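Local coordinates for protein 5-oxoprolinase subunit C (Escherichia coli, PDB 5DUD) that forms subunit C of 5-oxoprolinase, the enzyme that cleaves 5-oxoproline to L-glutamate at the cost of one ATP hydrolysed to ADP and phosphate, at residues I26-L32 with M246-T251; R175-E181 with P256-I262; L168-I174 with Y267-I272. All blocks are in the same frame, centred on the assembly; numbering follows the deposited sequence.

From the N terminus, the first segment met is 26-32, in the loop ahead of helix 34-44; contact 1 does not close until 246-251, 214 residues on. Before that, 168-174 and 175-181 follow one another and share strand 173-178. Their partners come in reverse order, 256-262 and then 267-272, and contact 2 is therefore nested inside contact 3, while contact 1 crosses both. Contact 1 joins two loops, contact 2 pairs neighbouring sheet strands, and contact 3 lays helix 266-271 against the approach to strand 173-178. Contact 3 touches both others: L269 packs on M246, A270 on L32, and I174 on I261.

Contact 1 of 3, residues I26-L32 with M246-T251; sequences ISHCGAL and MNDAQT
Two irregular loops of the carboxyltransferase domain meet here in its buried interior, with N247 of the 246-251 loop set into the turn made by C29 to L32. Its CG lies beside the backbone N, anti to the carbonyl carbon (chi1 -58°), and this carries the amide into that turn. N247 ND2 donates to C29 O at 3.0 Å, coming from above the plane of that carbonyl, and reaches A31 O as well at 3.1 Å, a weak and bent bond. On one flank the H28 imidazole crosses the amide with the two planes 26° apart, its NE2 3.7 Å from N247 CG; the ring of H19 also meets this imidazole. L32 brings CD1 to within 3.9 Å of N247 CG, and its CG also packs on M246 CE.

Farther along, S27 OG donates to A249 O at 2.8 Å, again from above the carbonyl plane, and pins the second loop a little beyond N247. D248 sets OD1 3.4 Å from C29 CB, but its main polar partner is R206, which makes a salt bridge to that oxygen and also donates to G30 O. The backbone of G30 has torsions at which a CB would be jammed against the preceding carbonyl, consistent with glycine here. At the far end I26 and T251 also pack on a chain of another protein.

An alanine in place of N247 would probably leave C29 O without this donor, A31 O without its weaker one, and the H28 imidazole without the amide it lies against. The chemistry is thus mostly side-chain donors meeting main-chain carbonyls: one amide and one hydroxyl help set where the two coil segments lie, without any strand pairing between them.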
loop_
_atom_site.group_PDB
_atom_site.type_symbol
_atom_site.label_atom_id
_atom_site.label_comp_id
_atom_site.label_asym_id
_atom_site.label_seq_id
_atom_site.Cartn_x
_atom_site.Cartn_y
_atom_site.Cartn_z
ATOM N N ILE A 26 -6.337 3.483 -1.926
ATOM C CA ILE A 26 -5.569 4.013 -0.794
ATOM C C ILE A 26 -4.767 2.880 -0.156
ATOM O O ILE A 26 -5.346 1.880 0.269
ATOM C CB ILE A 26 -6.505 4.722 0.239
ATOM C CG1 ILE A 26 -7.001 6.061 -0.332
ATOM C CG2 ILE A 26 -5.803 4.929 1.610
ATOM C CD1 ILE A 26 -8.391 6.586 0.195
ATOM N N SER A 27 -3.440 3.063 -0.048
ATOM C CA SER A 27 -2.542 2.095 0.584
ATOM C C SER A 27 -2.735 2.156 2.098
ATOM O O SER A 27 -2.972 3.243 2.623
ATOM C CB SER A 27 -1.096 2.400 0.208
ATOM O OG SER A 27 -0.966 2.682 -1.177
ATOM N N HIS A 28 -2.689 1.002 2.794
ATOM C CA HIS A 28 -2.922 0.952 4.240
ATOM C C HIS A 28 -1.761 1.582 5.035
ATOM O O HIS A 28 -2.004 2.099 6.126
ATOM C CB HIS A 28 -3.198 -0.490 4.721
ATOM C CG HIS A 28 -1.978 -1.326 4.953
ATOM N ND1 HIS A 28 -1.642 -1.771 6.219
ATOM C CD2 HIS A 28 -1.046 -1.768 4.078
ATOM C CE1 HIS A 28 -0.537 -2.483 6.075
ATOM N NE2 HIS A 28 -0.133 -2.497 4.805
ATOM N N CYS A 29 -0.523 1.552 4.493
ATOM C CA CYS A 29 0.675 2.128 5.116
ATOM C C CYS A 29 0.903 1.526 6.536
ATOM O O CYS A 29 0.726 0.320 6.699
ATOM C CB CYS A 29 0.603 3.654 5.131
ATOM S SG CYS A 29 0.239 4.394 3.517
ATOM N N GLY A 30 1.304 2.328 7.521
ATOM C CA GLY A 30 1.584 1.829 8.860
ATOM C C GLY A 30 3.034 1.415 8.951
ATOM O O GLY A 30 3.780 1.563 7.977
ATOM N N ALA A 31 3.456 0.920 10.117
ATOM C CA ALA A 31 4.850 0.523 10.320
ATOM C C ALA A 31 5.237 -0.676 9.457
ATOM O O ALA A 31 4.460 -1.620 9.317
ATOM C CB ALA A 31 5.107 0.199 11.787
ATOM N N LEU A 32 6.423 -0.600 8.844
ATOM C CA LEU A 32 6.987 -1.685 8.034
ATOM C C LEU A 32 7.242 -2.886 8.954
ATOM O O LEU A 32 6.838 -4.006 8.642
ATOM C CB LEU A 32 8.280 -1.224 7.324
ATOM C CG LEU A 32 8.181 -0.900 5.824
ATOM C CD1 LEU A 32 6.953 -0.065 5.500
ATOM C CD2 LEU A 32 9.431 -0.190 5.344
ATOM N N MET A 246 5.563 -3.524 -0.478
ATOM C CA MET A 246 5.533 -3.267 0.963
ATOM C C MET A 246 4.207 -2.547 1.312
ATOM O O MET A 246 3.222 -2.739 0.600
ATOM C CB MET A 246 6.794 -2.485 1.394
ATOM C CG MET A 246 8.107 -3.179 1.044
ATOM S SD MET A 246 8.304 -4.850 1.717
ATOM C CE MET A 246 8.569 -4.489 3.450
ATOM N N ASN A 247 4.148 -1.774 2.413
ATOM C CA ASN A 247 2.896 -1.172 2.886
ATOM C C ASN A 247 2.357 -0.009 2.022
ATOM O O ASN A 247 1.151 0.024 1.796
ATOM C CB ASN A 247 3.041 -0.703 4.331
ATOM C CG ASN A 247 3.425 -1.795 5.308
ATOM O OD1 ASN A 247 4.107 -2.764 4.960
ATOM N ND2 ASN A 247 3.047 -1.644 6.570
ATOM N N ASP A 248 3.213 0.919 1.542
ATOM C CA ASP A 248 2.773 2.063 0.717
ATOM C C ASP A 248 2.592 1.711 -0.782
ATOM O O ASP A 248 2.267 2.609 -1.564
ATOM C CB ASP A 248 3.770 3.233 0.843
ATOM C CG ASP A 248 3.731 3.930 2.184
ATOM O OD1 ASP A 248 3.345 3.281 3.181
ATOM O OD2 ASP A 248 4.128 5.113 2.249
ATOM N N ALA A 249 2.762 0.432 -1.191
ATOM C CA ALA A 249 2.641 -0.016 -2.588
ATOM C C ALA A 249 1.281 0.266 -3.237
ATOM O O ALA A 249 0.302 0.569 -2.557
ATOM C CB ALA A 249 2.891 -1.518 -2.671
ATOM N N GLN A 250 1.242 0.103 -4.570
ATOM C CA GLN A 250 0.034 0.211 -5.391
ATOM C C GLN A 250 -1.011 -0.814 -4.976
ATOM O O GLN A 250 -0.645 -1.960 -4.706
ATOM C CB GLN A 250 0.372 -0.068 -6.870
ATOM C CG GLN A 250 0.761 1.128 -7.697
ATOM C CD GLN A 250 0.735 0.759 -9.165
ATOM O OE1 GLN A 250 -0.281 0.920 -9.850
ATOM N NE2 GLN A 250 1.808 0.155 -9.659
ATOM N N THR A 251 -2.306 -0.459 -5.015
ATOM C CA THR A 251 -3.346 -1.446 -4.725
ATOM C C THR A 251 -3.629 -2.355 -5.943
ATOM O O THR A 251 -4.040 -3.490 -5.732
ATOM C CB THR A 251 -4.630 -0.771 -4.269
ATOM O OG1 THR A 251 -5.114 0.063 -5.317
ATOM C CG2 THR A 251 -4.444 0.034 -2.991
#

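Contact 2 of 3, residues R175-E181 with P256-I262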
loop_
_atom_site.group_PDB
_atom_site.type_symbol
_atom_site.label_atom_id
_atom_site.label_comp_id
_atom_site.label_asym_id
_atom_site.label_seq_id
_atom_site.Cartn_x
_atom_site.Cartn_y
_atom_site.Cartn_z
ATOM N N ARG A 175 10.121 -16.782 4.573
ATOM C CA ARG A 175 9.220 -17.796 4.029
ATOM C C ARG A 175 8.232 -17.190 3.037
ATOM O O ARG A 175 7.442 -16.330 3.419
ATOM C CB ARG A 175 8.460 -18.499 5.161
ATOM C CG ARG A 175 9.331 -19.460 5.957
ATOM C CD ARG A 175 8.625 -19.983 7.192
ATOM N NE ARG A 175 8.488 -18.951 8.220
ATOM C CZ ARG A 175 7.893 -19.119 9.398
ATOM N NH1 ARG A 175 7.371 -20.300 9.725
ATOM N NH2 ARG A 175 7.821 -18.116 10.263
ATOM N N ALA A 176 8.288 -17.618 1.765
ATOM C CA ALA A 176 7.366 -17.144 0.730
ATOM C C ALA A 176 6.574 -18.317 0.170
ATOM O O ALA A 176 7.096 -19.426 0.082
ATOM C CB ALA A 176 8.123 -16.425 -0.386
ATOM N N LEU A 177 5.307 -18.056 -0.206
ATOM C CA LEU A 177 4.398 -19.040 -0.795
ATOM C C LEU A 177 4.344 -18.828 -2.312
ATOM O O LEU A 177 4.182 -17.688 -2.742
ATOM C CB LEU A 177 2.982 -18.915 -0.195
ATOM C CG LEU A 177 2.679 -19.802 1.004
ATOM C CD1 LEU A 177 1.371 -19.400 1.663
ATOM C CD2 LEU A 177 2.571 -21.263 0.593
ATOM N N PRO A 178 4.439 -19.884 -3.142
ATOM C CA PRO A 178 4.412 -19.669 -4.598
ATOM C C PRO A 178 3.053 -19.274 -5.180
ATOM O O PRO A 178 2.010 -19.667 -4.662
ATOM C CB PRO A 178 4.812 -21.044 -5.156
ATOM C CG PRO A 178 4.422 -22.017 -4.113
ATOM C CD PRO A 178 4.628 -21.312 -2.810
ATOM N N GLY A 179 3.101 -18.729 -6.394
ATOM C CA GLY A 179 1.947 -18.505 -7.260
ATOM C C GLY A 179 1.233 -17.220 -6.981
ATOM O O GLY A 179 1.659 -16.487 -6.082
ATOM N N PRO A 180 0.179 -16.830 -7.728
ATOM C CA PRO A 180 -0.586 -17.439 -8.849
ATOM C C PRO A 180 0.183 -17.718 -10.157
ATOM O O PRO A 180 -0.107 -18.735 -10.775
ATOM C CB PRO A 180 -1.694 -16.399 -9.113
ATOM C CG PRO A 180 -1.807 -15.633 -7.846
ATOM C CD PRO A 180 -0.428 -15.567 -7.305
ATOM N N GLU A 181 1.143 -16.863 -10.580
ATOM C CA GLU A 181 1.895 -17.068 -11.838
ATOM C C GLU A 181 3.243 -17.799 -11.622
ATOM O O GLU A 181 4.180 -17.568 -12.382
ATOM C CB GLU A 181 2.159 -15.719 -12.543
ATOM C CG GLU A 181 0.913 -15.009 -13.044
ATOM C CD GLU A 181 0.121 -14.225 -12.014
ATOM O OE1 GLU A 181 0.735 -13.744 -11.038
ATOM O OE2 GLU A 181 -1.087 -13.992 -12.234
ATOM N N PRO A 256 3.307 -10.210 -13.546
ATOM C CA PRO A 256 3.167 -11.602 -13.085
ATOM C C PRO A 256 3.772 -11.807 -11.688
ATOM O O PRO A 256 4.927 -11.449 -11.463
ATOM C CB PRO A 256 3.906 -12.410 -14.158
ATOM C CG PRO A 256 4.876 -11.468 -14.740
ATOM C CD PRO A 256 4.278 -10.102 -14.652
ATOM N N ARG A 257 2.964 -12.346 -10.755
ATOM C CA ARG A 257 3.315 -12.575 -9.354
ATOM C C ARG A 257 3.886 -13.990 -9.156
ATOM O O ARG A 257 3.145 -14.970 -9.252
ATOM C CB ARG A 257 2.071 -12.371 -8.464
ATOM C CG ARG A 257 1.352 -11.034 -8.657
ATOM C CD ARG A 257 -0.097 -11.093 -8.201
ATOM N NE ARG A 257 -0.953 -11.776 -9.174
ATOM C CZ ARG A 257 -2.277 -11.889 -9.084
ATOM N NH1 ARG A 257 -2.933 -11.353 -8.058
ATOM N NH2 ARG A 257 -2.958 -12.534 -10.025
ATOM N N ILE A 258 5.196 -14.090 -8.912
ATOM C CA ILE A 258 5.857 -15.385 -8.719
ATOM C C ILE A 258 5.624 -15.944 -7.306
ATOM O O ILE A 258 5.372 -17.138 -7.191
ATOM C CB ILE A 258 7.374 -15.324 -9.038
ATOM C CG1 ILE A 258 7.957 -16.752 -9.147
ATOM C CG2 ILE A 258 8.172 -14.496 -8.003
ATOM C CD1 ILE A 258 9.349 -16.812 -9.623
ATOM N N ALA A 259 5.717 -15.108 -6.250
ATOM C CA ALA A 259 5.548 -15.571 -4.869
ATOM C C ALA A 259 4.929 -14.499 -3.979
ATOM O O ALA A 259 4.818 -13.343 -4.386
ATOM C CB ALA A 259 6.894 -16.001 -4.304
ATOM N N CYS A 260 4.498 -14.895 -2.776
ATOM C CA CYS A 260 3.907 -13.987 -1.793
ATOM C C CYS A 260 4.493 -14.291 -0.424
ATOM O O CYS A 260 4.410 -15.430 0.030
ATOM C CB CYS A 260 2.384 -14.092 -1.784
ATOM S SG CYS A 260 1.567 -12.880 -0.712
ATOM N N ILE A 261 5.120 -13.289 0.205
ATOM C CA ILE A 261 5.731 -13.419 1.528
ATOM C C ILE A 261 4.624 -13.432 2.589
ATOM O O ILE A 261 3.665 -12.657 2.501
ATOM C CB ILE A 261 6.765 -12.285 1.765
ATOM C CG1 ILE A 261 7.916 -12.386 0.735
ATOM C CG2 ILE A 261 7.331 -12.315 3.190
ATOM C CD1 ILE A 261 8.460 -11.122 0.356
ATOM N N ILE A 262 4.753 -14.336 3.572
ATOM C CA ILE A 262 3.752 -14.496 4.630
ATOM C C ILE A 262 3.841 -13.325 5.613
ATOM O O ILE A 262 4.930 -12.811 5.863
ATOM C CB ILE A 262 3.850 -15.877 5.347
ATOM C CG1 ILE A 262 5.179 -16.072 6.143
ATOM C CG2 ILE A 262 3.634 -17.002 4.332
ATOM C CD1 ILE A 262 5.211 -17.257 7.054
#
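The R257 guanidinium has P180 CG over the centre of one face, 3.9 Å above its plane, and the carboxylate of E181 at its edge. Carboxylate and guanidinium are nearly coplanar, 19° apart, and the grip is side-on: R257 NE gives to E181 OE1 and NH2 to OE2, each at 3.2 Å and each to the syn lone pair. OE1 takes a second bond, from R257 N, which meets it from above the carboxylate plane; E181 is thus held by both the backbone and the side chain of one residue. A bend at chi2 (80°) turns the carboxylate back toward R257. A chain of another protein lies close by, with an aromatic side chain packing on P180 and one weakly bonded to R257 NH2.

At the other end the R175 guanidinium has I262 CD1 over one face, offset toward the rim, while NH2 makes a salt bridge to D265.

Between these ends the strands pair antiparallel. L177 and C260 form the hydrogen-bonded pair, with L177 N to C260 O and C260 N to L177 O both at 2.8 Å. Past the last bridge, G179 N still bonds to I258 O, and E181 N binds R257 O at 3.1 Å, beyond the cis peptide before P180. A176 with I261 and P178 with A259 are the non-hydrogen-bonded pairs; their side chains share a face on which A176 CB touches A259 CB at 4.1 Å, and where W194 and F193 of helix 187-195 pack. L177 and C260 point to the other face, L177 against A288 of helix 285-302.

This is a two-strand antiparallel ladder, 173-178 with 257-261, within the mixed sheet of a carboxyltransferase domain from the cyclophilin-like clan.

Contact 3 of 3, residues L168-I174 with Y267-I272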
loop_
_atom_site.group_PDB
_atom_site.type_symbol
_atom_site.label_atom_id
_atom_site.label_comp_id
_atom_site.label_asym_id
_atom_site.label_seq_id
_atom_site.Cartn_x
_atom_site.Cartn_y
_atom_site.Cartn_z
ATOM N N LEU A 168 11.656 -9.597 18.983
ATOM C CA LEU A 168 11.719 -10.687 17.995
ATOM C C LEU A 168 13.000 -10.618 17.159
ATOM O O LEU A 168 13.344 -9.549 16.647
ATOM C CB LEU A 168 10.509 -10.619 17.053
ATOM C CG LEU A 168 9.132 -10.795 17.679
ATOM C CD1 LEU A 168 8.046 -10.508 16.666
ATOM C CD2 LEU A 168 8.956 -12.197 18.240
ATOM N N LEU A 169 13.680 -11.758 16.980
ATOM C CA LEU A 169 14.919 -11.759 16.203
ATOM C C LEU A 169 14.631 -11.613 14.720
ATOM O O LEU A 169 13.642 -12.153 14.221
ATOM C CB LEU A 169 15.763 -13.023 16.449
ATOM C CG LEU A 169 17.151 -12.742 16.998
ATOM C CD1 LEU A 169 17.077 -12.387 18.478
ATOM C CD2 LEU A 169 18.078 -13.915 16.748
ATOM N N TRP A 170 15.506 -10.874 14.033
ATOM C CA TRP A 170 15.437 -10.640 12.593
ATOM C C TRP A 170 16.423 -11.567 11.892
ATOM O O TRP A 170 17.333 -12.099 12.531
ATOM C CB TRP A 170 15.745 -9.165 12.285
ATOM C CG TRP A 170 14.843 -8.226 13.023
ATOM C CD1 TRP A 170 13.571 -7.878 12.684
ATOM C CD2 TRP A 170 15.104 -7.609 14.291
ATOM N NE1 TRP A 170 13.045 -7.028 13.629
ATOM C CE2 TRP A 170 13.961 -6.856 14.632
ATOM C CE3 TRP A 170 16.203 -7.601 15.162
ATOM C CZ2 TRP A 170 13.888 -6.095 15.803
ATOM C CZ3 TRP A 170 16.128 -6.853 16.325
ATOM C CH2 TRP A 170 14.981 -6.112 16.636
ATOM N N GLY A 171 16.215 -11.764 10.596
ATOM C CA GLY A 171 17.068 -12.610 9.771
ATOM C C GLY A 171 16.933 -12.305 8.293
ATOM O O GLY A 171 16.108 -11.476 7.900
ATOM N N ASN A 172 17.739 -12.976 7.462
ATOM C CA ASN A 172 17.700 -12.796 6.002
ATOM C C ASN A 172 16.856 -13.894 5.319
ATOM O O ASN A 172 16.518 -13.712 4.150
ATOM C CB ASN A 172 19.109 -12.723 5.372
ATOM C CG ASN A 172 20.060 -13.831 5.749
ATOM O OD1 ASN A 172 20.081 -14.899 5.129
ATOM N ND2 ASN A 172 20.882 -13.600 6.766
ATOM N N ARG A 173 16.520 -15.020 6.014
ATOM C CA ARG A 173 15.675 -16.081 5.448
ATOM C C ARG A 173 14.198 -15.716 5.653
ATOM O O ARG A 173 13.787 -15.473 6.786
ATOM C CB ARG A 173 15.999 -17.449 6.069
ATOM C CG ARG A 173 17.464 -17.829 5.901
ATOM C CD ARG A 173 17.722 -19.322 5.943
ATOM N NE ARG A 173 17.222 -20.027 4.758
ATOM C CZ ARG A 173 17.796 -20.028 3.552
ATOM N NH1 ARG A 173 18.913 -19.339 3.333
ATOM N NH2 ARG A 173 17.251 -20.715 2.553
ATOM N N ILE A 174 13.422 -15.636 4.560
ATOM C CA ILE A 174 12.012 -15.234 4.589
ATOM C C ILE A 174 11.152 -16.290 3.887
ATOM O O ILE A 174 11.414 -16.639 2.741
ATOM C CB ILE A 174 11.892 -13.823 3.934
ATOM C CG1 ILE A 174 12.376 -12.723 4.916
ATOM C CG2 ILE A 174 10.469 -13.516 3.445
ATOM C CD1 ILE A 174 13.390 -11.803 4.348
ATOM N N TYR A 267 7.987 -8.539 8.775
ATOM C CA TYR A 267 8.779 -7.676 9.653
ATOM C C TYR A 267 10.293 -7.826 9.401
ATOM O O TYR A 267 11.025 -6.864 9.632
ATOM C CB TYR A 267 8.443 -7.914 11.143
ATOM C CG TYR A 267 9.087 -9.112 11.808
ATOM C CD1 TYR A 267 10.307 -8.992 12.461
ATOM C CD2 TYR A 267 8.411 -10.319 11.919
ATOM C CE1 TYR A 267 10.884 -10.073 13.125
ATOM C CE2 TYR A 267 8.970 -11.405 12.589
ATOM C CZ TYR A 267 10.204 -11.275 13.203
ATOM O OH TYR A 267 10.758 -12.362 13.842
ATOM N N HIS A 268 10.763 -8.991 8.905
ATOM C CA HIS A 268 12.192 -9.192 8.631
ATOM C C HIS A 268 12.719 -8.283 7.497
ATOM O O HIS A 268 13.858 -7.827 7.583
ATOM C CB HIS A 268 12.507 -10.655 8.273
ATOM C CG HIS A 268 12.392 -11.618 9.412
ATOM N ND1 HIS A 268 13.509 -12.213 9.965
ATOM C CD2 HIS A 268 11.292 -12.087 10.044
ATOM C CE1 HIS A 268 13.059 -13.014 10.917
ATOM N NE2 HIS A 268 11.729 -12.981 10.990
ATOM N N LEU A 269 11.904 -8.030 6.445
ATOM C CA LEU A 269 12.295 -7.190 5.290
ATOM C C LEU A 269 12.713 -5.769 5.732
ATOM O O LEU A 269 13.692 -5.230 5.222
ATOM C CB LEU A 269 11.145 -7.076 4.248
ATOM C CG LEU A 269 10.973 -8.095 3.094
ATOM C CD1 LEU A 269 12.100 -7.996 2.049
ATOM C CD2 LEU A 269 10.659 -9.505 3.583
ATOM N N ALA A 270 11.965 -5.190 6.695
ATOM C CA ALA A 270 12.155 -3.836 7.225
ATOM C C ALA A 270 13.544 -3.590 7.788
ATOM O O ALA A 270 14.011 -2.458 7.697
ATOM C CB ALA A 270 11.126 -3.557 8.317
ATOM N N GLN A 271 14.186 -4.607 8.394
ATOM C CA GLN A 271 15.501 -4.429 9.005
ATOM C C GLN A 271 16.662 -4.755 8.078
ATOM O O GLN A 271 17.788 -4.391 8.404
ATOM C CB GLN A 271 15.628 -5.283 10.274
ATOM C CG GLN A 271 14.582 -5.013 11.364
ATOM C CD GLN A 271 14.372 -3.570 11.768
ATOM O OE1 GLN A 271 15.223 -2.700 11.570
ATOM N NE2 GLN A 271 13.283 -3.309 12.469
ATOM N N ILE A 272 16.422 -5.411 6.936
ATOM C CA ILE A 272 17.509 -5.799 6.028
ATOM C C ILE A 272 18.223 -4.567 5.430
ATOM O O ILE A 272 17.598 -3.811 4.683
ATOM C CB ILE A 272 17.016 -6.748 4.898
ATOM C CG1 ILE A 272 16.753 -8.161 5.470
ATOM C CG2 ILE A 272 18.048 -6.843 3.752
ATOM C CD1 ILE A 272 15.827 -9.025 4.636
#
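The indole of W170 lies like a plate between two bumps. Q271 CG presses on one face, a CH-pi contact 3.4 Å from the centroid of the five-membered ring, and the carbonyl oxygen L168 O sits over the opposite face. Q271 folds at chi2 (-50°), which puts the methylene on the ring while its amide turns away to D33, the residue that also accepts from W170 NE1.

The Y267 side chain crosses that of W170 at about a right angle, the ring planes standing obliquely, 71° apart, with W170 CD1 3.5 Å from Y267 CD1. L168 CD1 covers one face of the tyrosine, near the rim, and its own neighbour H268 covers the other with CD2. At the far end Y267 OH donates to L169 O at 2.9 Å, which holds the phenol in this slot. H268 turns the ND1 edge of its ring to G171, 2.8 Å from G171 N and 3.4 Å from G171 O; whichever bond its protonation allows, the geometry makes it a weak one.

Beyond the glycine the packing becomes aliphatic. I174 and I272 meet tip to tip, CD1 to CD1 at 3.7 Å, and L269 CD2 fits against the same I174 CD1.

Helix 266-271 thus lies against the extended run into strand 173-178, with strand 277-282 touching I174 and I272 through I278, and helices 34-44 and 285-302 closing over L168 and Y267.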